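Local atomic coordinates of importin-95 (Chaetomium thermophilum, PDB entry 4XRI), a protein that probably acts as a nuclear import receptor of the importin-beta family, carrying protein cargo into the nucleus and binding a small GTPase. Residues Gly683-Met694 against Ala724-Tyr732. The protein carries 2 engineered substitutions. Sequence-based numbering, arbitrary orientation.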
ATOM      1  N   GLY A 683      31.904 -10.936  11.894  1.00 50.21           N
ATOM      2  CA  GLY A 683      32.922  -9.939  12.167  1.00 48.71           C
ATOM      3  C   GLY A 683      34.132 -10.102  11.270  1.00 48.53           C
ATOM      4  O   GLY A 683      34.000 -10.317  10.065  1.00 43.00           O
ATOM      5  N   GLU A 684      35.316 -10.019  11.870  1.00 48.56           N
ATOM      6  CA  GLU A 684      36.576 -10.113  11.139  1.00 49.71           C
ATOM      7  C   GLU A 684      36.753 -11.469  10.460  1.00 45.03           C
ATOM      8  O   GLU A 684      37.575 -11.620   9.557  1.00 41.78           O
ATOM      9  CB  GLU A 684      37.744  -9.844  12.086  1.00 56.84           C
ATOM     10  CG  GLU A 684      37.603  -8.547  12.867  1.00 65.77           C
ATOM     11  CD  GLU A 684      38.748  -8.318  13.830  1.00 75.69           C
ATOM     12  OE1 GLU A 684      39.577  -9.236  14.000  1.00 73.72           O
ATOM     13  OE2 GLU A 684      38.819  -7.216  14.417  1.00 78.06           O
ATOM     14  N   ARG A 685      35.969 -12.450  10.893  1.00 43.16           N
ATOM     15  CA  ARG A 685      35.989 -13.780  10.297  1.00 46.00           C
ATOM     16  C   ARG A 685      35.417 -13.760   8.876  1.00 45.25           C
ATOM     17  O   ARG A 685      35.642 -14.680   8.087  1.00 41.75           O
ATOM     18  CB  ARG A 685      35.207 -14.759  11.177  1.00 52.47           C
ATOM     19  CG  ARG A 685      35.235 -16.206  10.717  1.00 56.31           C
ATOM     20  CD  ARG A 685      36.656 -16.698  10.522  1.00 56.82           C
ATOM     21  NE  ARG A 685      36.705 -18.079  10.051  1.00 57.27           N
ATOM     22  CZ  ARG A 685      36.621 -18.439   8.774  1.00 59.92           C
ATOM     23  NH1 ARG A 685      36.678 -19.723   8.442  1.00 62.96           N
ATOM     24  NH2 ARG A 685      36.478 -17.518   7.834  1.00 51.58           N
ATOM     25  N   SER A 686      34.687 -12.698   8.551  1.00 42.11           N
ATOM     26  CA  SER A 686      34.061 -12.563   7.240  1.00 42.96           C
ATOM     27  C   SER A 686      34.950 -11.810   6.252  1.00 37.67           C
ATOM     28  O   SER A 686      34.665 -11.769   5.054  1.00 41.22           O
ATOM     29  CB  SER A 686      32.715 -11.848   7.368  1.00 46.23           C
ATOM     30  OG  SER A 686      32.895 -10.487   7.720  1.00 44.91           O
ATOM     31  N   GLN A 687      36.028 -11.220   6.765  1.00 41.23           N
ATOM     32  CA  GLN A 687      36.961 -10.424   5.960  1.00 39.32           C
ATOM     33  C   GLN A 687      37.452 -11.093   4.666  1.00 39.44           C
ATOM     34  O   GLN A 687      37.560 -10.424   3.640  1.00 39.77           O
ATOM     35  CB  GLN A 687      38.174 -10.029   6.812  1.00 41.29           C
ATOM     36  CG  GLN A 687      39.194  -9.123   6.117  1.00 38.13           C
ATOM     37  CD  GLN A 687      40.249  -9.894   5.340  1.00 43.54           C
ATOM     38  OE1 GLN A 687      40.694 -10.963   5.762  1.00 51.64           O
ATOM     39  NE2 GLN A 687      40.639  -9.363   4.188  1.00 33.61           N
ATOM     40  N   PRO A 688      37.765 -12.405   4.702  1.00 40.94           N
ATOM     41  CA  PRO A 688      38.234 -13.011   3.448  1.00 41.99           C
ATOM     42  C   PRO A 688      37.214 -13.033   2.302  1.00 45.41           C
ATOM     43  O   PRO A 688      37.599 -13.304   1.165  1.00 45.33           O
ATOM     44  CB  PRO A 688      38.583 -14.443   3.873  1.00 50.07           C
ATOM     45  CG  PRO A 688      38.939 -14.326   5.298  1.00 52.77           C
ATOM     46  CD  PRO A 688      37.995 -13.307   5.847  1.00 47.72           C
ATOM     47  N   TYR A 689      35.945 -12.760   2.587  1.00 41.70           N
ATOM     48  CA  TYR A 689      34.912 -12.809   1.555  1.00 39.60           C
ATOM     49  C   TYR A 689      34.483 -11.419   1.104  1.00 38.03           C
ATOM     50  O   TYR A 689      33.671 -11.277   0.189  1.00 39.81           O
ATOM     51  CB  TYR A 689      33.687 -13.574   2.058  1.00 39.39           C
ATOM     52  CG  TYR A 689      34.014 -14.878   2.744  1.00 40.07           C
ATOM     53  CD1 TYR A 689      34.195 -16.044   2.012  1.00 45.02           C
ATOM     54  CD2 TYR A 689      34.136 -14.944   4.126  1.00 44.46           C
ATOM     55  CE1 TYR A 689      34.494 -17.240   2.639  1.00 45.99           C
ATOM     56  CE2 TYR A 689      34.433 -16.133   4.761  1.00 46.19           C
ATOM     57  CZ  TYR A 689      34.612 -17.277   4.013  1.00 51.97           C
ATOM     58  OH  TYR A 689      34.906 -18.462   4.642  1.00 67.87           O
ATOM     59  N   CYS A 690      35.034 -10.397   1.748  1.00 42.01           N
ATOM     60  CA  CYS A 690      34.551  -9.037   1.553  1.00 34.40           C
ATOM     61  C   CYS A 690      35.007  -8.393   0.248  1.00 36.94           C
ATOM     62  O   CYS A 690      34.367  -7.459  -0.233  1.00 43.39           O
ATOM     63  CB  CYS A 690      34.970  -8.164   2.733  1.00 28.88           C
ATOM     64  SG  CYS A 690      33.987  -8.475   4.214  1.00 37.56           S
ATOM     65  N   ASP A 691      36.099  -8.882  -0.332  1.00 30.10           N
ATOM     66  CA  ASP A 691      36.540  -8.356  -1.620  1.00 38.09           C
ATOM     67  C   ASP A 691      35.566  -8.777  -2.711  1.00 37.77           C
ATOM     68  O   ASP A 691      35.257  -8.002  -3.620  1.00 40.88           O
ATOM     69  CB  ASP A 691      37.954  -8.827  -1.967  1.00 43.28           C
ATOM     70  CG  ASP A 691      38.524  -8.105  -3.178  1.00 49.03           C
ATOM     71  OD1 ASP A 691      38.776  -6.884  -3.079  1.00 49.21           O
ATOM     72  OD2 ASP A 691      38.720  -8.753  -4.227  1.00 57.29           O
ATOM     73  N   ASN A 692      35.092 -10.015  -2.617  1.00 35.83           N
ATOM     74  CA  ASN A 692      34.064 -10.514  -3.521  1.00 37.49           C
ATOM     75  C   ASN A 692      32.760  -9.751  -3.334  1.00 35.10           C
ATOM     76  O   ASN A 692      32.086  -9.409  -4.307  1.00 37.31           O
ATOM     77  CB  ASN A 692      33.836 -12.009  -3.305  1.00 43.34           C
ATOM     78  CG  ASN A 692      34.924 -12.858  -3.926  1.00 52.89           C
ATOM     79  OD1 ASN A 692      35.445 -12.533  -4.992  1.00 63.36           O
ATOM     80  ND2 ASN A 692      35.270 -13.954  -3.262  1.00 47.41           N
ATOM     81  N   PHE A 693      32.418  -9.481  -2.077  1.00 31.46           N
ATOM     82  CA  PHE A 693      31.244  -8.681  -1.751  1.00 35.14           C
ATOM     83  C   PHE A 693      31.333  -7.307  -2.398  1.00 37.11           C
ATOM     84  O   PHE A 693      30.414  -6.882  -3.097  1.00 35.39           O
ATOM     85  CB  PHE A 693      31.089  -8.528  -0.235  1.00 33.80           C
ATOM     86  CG  PHE A 693      30.689  -9.793   0.469  1.00 37.66           C
ATOM     87  CD1 PHE A 693      30.050 -10.815  -0.214  1.00 34.22           C
ATOM     88  CD2 PHE A 693      30.951  -9.958   1.818  1.00 37.90           C
ATOM     89  CE1 PHE A 693      29.682 -11.978   0.435  1.00 42.92           C
ATOM     90  CE2 PHE A 693      30.586 -11.117   2.473  1.00 40.61           C
ATOM     91  CZ  PHE A 693      29.952 -12.129   1.781  1.00 43.29           C
ATOM     92  N   MET A 694      32.449  -6.621  -2.154  1.00 33.98           N
ATOM     93  CA  MET A 694      32.664  -5.275  -2.679  1.00 29.96           C
ATOM     94  C   MET A 694      32.546  -5.230  -4.198  1.00 35.92           C
ATOM     95  O   MET A 694      31.940  -4.311  -4.752  1.00 38.18           O
ATOM     96  CB  MET A 694      34.032  -4.740  -2.246  1.00 37.13           C
ATOM     97  CG  MET A 694      34.131  -4.396  -0.764  1.00 38.39           C
ATOM     98  SD  MET A 694      32.976  -3.104  -0.261  1.00 36.79           S
ATOM     99  CE  MET A 694      33.592  -1.718  -1.212  1.00 34.74           C
ATOM    100  N   ALA A 724      33.875  -4.742   9.708  1.00 35.74           N
ATOM    101  CA  ALA A 724      34.352  -6.116   9.754  1.00 38.05           C
ATOM    102  C   ALA A 724      35.834  -6.239   9.410  1.00 45.53           C
ATOM    103  O   ALA A 724      36.548  -7.041  10.014  1.00 44.56           O
ATOM    104  CB  ALA A 724      33.523  -6.989   8.817  1.00 35.50           C
ATOM    105  N   ILE A 725      36.299  -5.453   8.443  1.00 42.21           N
ATOM    106  CA  ILE A 725      37.648  -5.638   7.917  1.00 39.45           C
ATOM    107  C   ILE A 725      38.638  -4.556   8.349  1.00 40.94           C
ATOM    108  O   ILE A 725      39.823  -4.640   8.030  1.00 39.90           O
ATOM    109  CB  ILE A 725      37.631  -5.700   6.381  1.00 37.35           C
ATOM    110  CG1 ILE A 725      37.404  -4.312   5.779  1.00 33.73           C
ATOM    111  CG2 ILE A 725      36.561  -6.667   5.904  1.00 34.24           C
ATOM    112  CD1 ILE A 725      37.424  -4.306   4.265  1.00 35.28           C
ATOM    113  N   GLY A 726      38.149  -3.548   9.067  1.00 33.54           N
ATOM    114  CA  GLY A 726      38.990  -2.501   9.624  1.00 31.61           C
ATOM    115  C   GLY A 726      39.957  -1.844   8.653  1.00 44.92           C
ATOM    116  O   GLY A 726      39.547  -1.231   7.666  1.00 37.29           O
ATOM    117  N   GLY A 727      41.251  -1.984   8.936  1.00 38.00           N
ATOM    118  CA  GLY A 727      42.300  -1.375   8.138  1.00 34.04           C
ATOM    119  C   GLY A 727      42.333  -1.839   6.694  1.00 36.71           C
ATOM    120  O   GLY A 727      42.872  -1.152   5.827  1.00 36.81           O
ATOM    121  N   HIS A 728      41.762  -3.011   6.434  1.00 35.76           N
ATOM    122  CA  HIS A 728      41.660  -3.531   5.074  1.00 41.35           C
ATOM    123  C   HIS A 728      40.880  -2.590   4.166  1.00 39.97           C
ATOM    124  O   HIS A 728      41.127  -2.532   2.963  1.00 39.94           O
ATOM    125  CB  HIS A 728      40.990  -4.905   5.063  1.00 40.04           C
ATOM    126  CG  HIS A 728      41.891  -6.027   5.468  1.00 39.62           C
ATOM    127  ND1 HIS A 728      41.952  -6.508   6.757  1.00 45.53           N
ATOM    128  CD2 HIS A 728      42.758  -6.777   4.745  1.00 32.58           C
ATOM    129  CE1 HIS A 728      42.823  -7.502   6.813  1.00 43.21           C
ATOM    130  NE2 HIS A 728      43.324  -7.684   5.606  1.00 44.16           N
ATOM    131  N   PHE A 729      39.946  -1.845   4.753  1.00 41.26           N
ATOM    132  CA  PHE A 729      39.031  -1.016   3.977  1.00 38.55           C
ATOM    133  C   PHE A 729      39.730   0.133   3.250  1.00 37.52           C
ATOM    134  O   PHE A 729      39.149   0.742   2.353  1.00 39.69           O
ATOM    135  CB  PHE A 729      37.920  -0.457   4.871  1.00 37.48           C
ATOM    136  CG  PHE A 729      36.706  -0.009   4.106  1.00 34.77           C
ATOM    137  CD1 PHE A 729      35.722  -0.917   3.749  1.00 29.91           C
ATOM    138  CD2 PHE A 729      36.557   1.314   3.728  1.00 37.22           C
ATOM    139  CE1 PHE A 729      34.611  -0.513   3.033  1.00 33.17           C
ATOM    140  CE2 PHE A 729      35.449   1.726   3.016  1.00 34.51           C
ATOM    141  CZ  PHE A 729      34.473   0.813   2.668  1.00 33.74           C
ATOM    142  N   GLU A 730      40.975   0.425   3.623  1.00 37.29           N
ATOM    143  CA  GLU A 730      41.734   1.475   2.946  1.00 33.75           C
ATOM    144  C   GLU A 730      41.834   1.173   1.452  1.00 33.39           C
ATOM    145  O   GLU A 730      41.891   2.081   0.620  1.00 44.97           O
ATOM    146  CB  GLU A 730      43.134   1.628   3.551  1.00 43.05           C
ATOM    147  CG  GLU A 730      43.939   2.756   2.927  1.00 39.59           C
ATOM    148  CD  GLU A 730      45.317   2.918   3.542  1.00 47.26           C
ATOM    149  OE1 GLU A 730      45.718   2.061   4.358  1.00 45.74           O
ATOM    150  OE2 GLU A 730      45.998   3.911   3.206  1.00 49.33           O
ATOM    151  N   THR A 731      41.829  -0.114   1.122  1.00 30.64           N
ATOM    152  CA  THR A 731      41.833  -0.570  -0.263  1.00 34.78           C
ATOM    153  C   THR A 731      40.630  -0.033  -1.043  1.00 40.44           C
ATOM    154  O   THR A 731      40.719   0.213  -2.247  1.00 46.58           O
ATOM    155  CB  THR A 731      41.851  -2.117  -0.325  1.00 33.91           C
ATOM    156  OG1 THR A 731      43.075  -2.601   0.243  1.00 42.77           O
ATOM    157  CG2 THR A 731      41.735  -2.622  -1.759  1.00 34.90           C
ATOM    158  N   TYR A 732      39.514   0.176  -0.350  1.00 35.45           N
ATOM    159  CA  TYR A 732      38.278   0.597  -1.009  1.00 31.90           C
ATOM    160  C   TYR A 732      37.904   2.048  -0.740  1.00 39.39           C
ATOM    161  O   TYR A 732      36.914   2.544  -1.275  1.00 35.31           O
ATOM    162  CB  TYR A 732      37.118  -0.302  -0.575  1.00 29.81           C
ATOM    163  CG  TYR A 732      37.423  -1.771  -0.708  1.00 32.79           C
ATOM    164  CD1 TYR A 732      37.434  -2.386  -1.952  1.00 33.56           C
ATOM    165  CD2 TYR A 732      37.708  -2.544   0.410  1.00 32.45           C
ATOM    166  CE1 TYR A 732      37.719  -3.728  -2.079  1.00 38.28           C
ATOM    167  CE2 TYR A 732      37.994  -3.890   0.291  1.00 31.93           C
ATOM    168  CZ  TYR A 732      38.001  -4.473  -0.956  1.00 38.29           C
ATOM    169  OH  TYR A 732      38.288  -5.808  -1.076  1.00 46.22           O
TER
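Gly683 and Ala724 bring the two backbones together, their CA atoms 4.7 Å apart, and the chains diverge from there until Met694 and Tyr732 meet through side chains alone. At the close end the Ala724 methyl sits against Gly683 O, and Glu684 CA makes a CA-H...O contact with Ala724 O. Gly683 O also takes both Ser686 N and Ser686 OG. Farther along, Ile725 CG2 packs on Cys690 SG at 3.6 Å and on Gln687 CG. With CG anti to the backbone N (chi1 -177°) and a bend at chi2, the Gln687 amide lies stacked over one His728 face, planes 18° apart. His728 ND1 donates in its ring plane to Ile725 O at 3.1 Å, fixing the ring's rotation. These are the turns joining successive helices of a HEAT-repeat solenoid: helix 665-682 to 690-701, and 711-725 to 730-743. Shortening Gln687 to an alanine would probably cost His728 its stacked amide and thin the packing on Ile725 CG2. Past Gln687, Met694 CG stands 3.8 Å above the Tyr732 ring centre, with Thr731 CG2 on the opposite face. Met694 SD, more distant over the ring, adds a Met-aromatic contact. Asp691 OD1 lies at the ring edge, its modelled 2.3 Å hydrogen bond from Tyr732 OH doubtfully short.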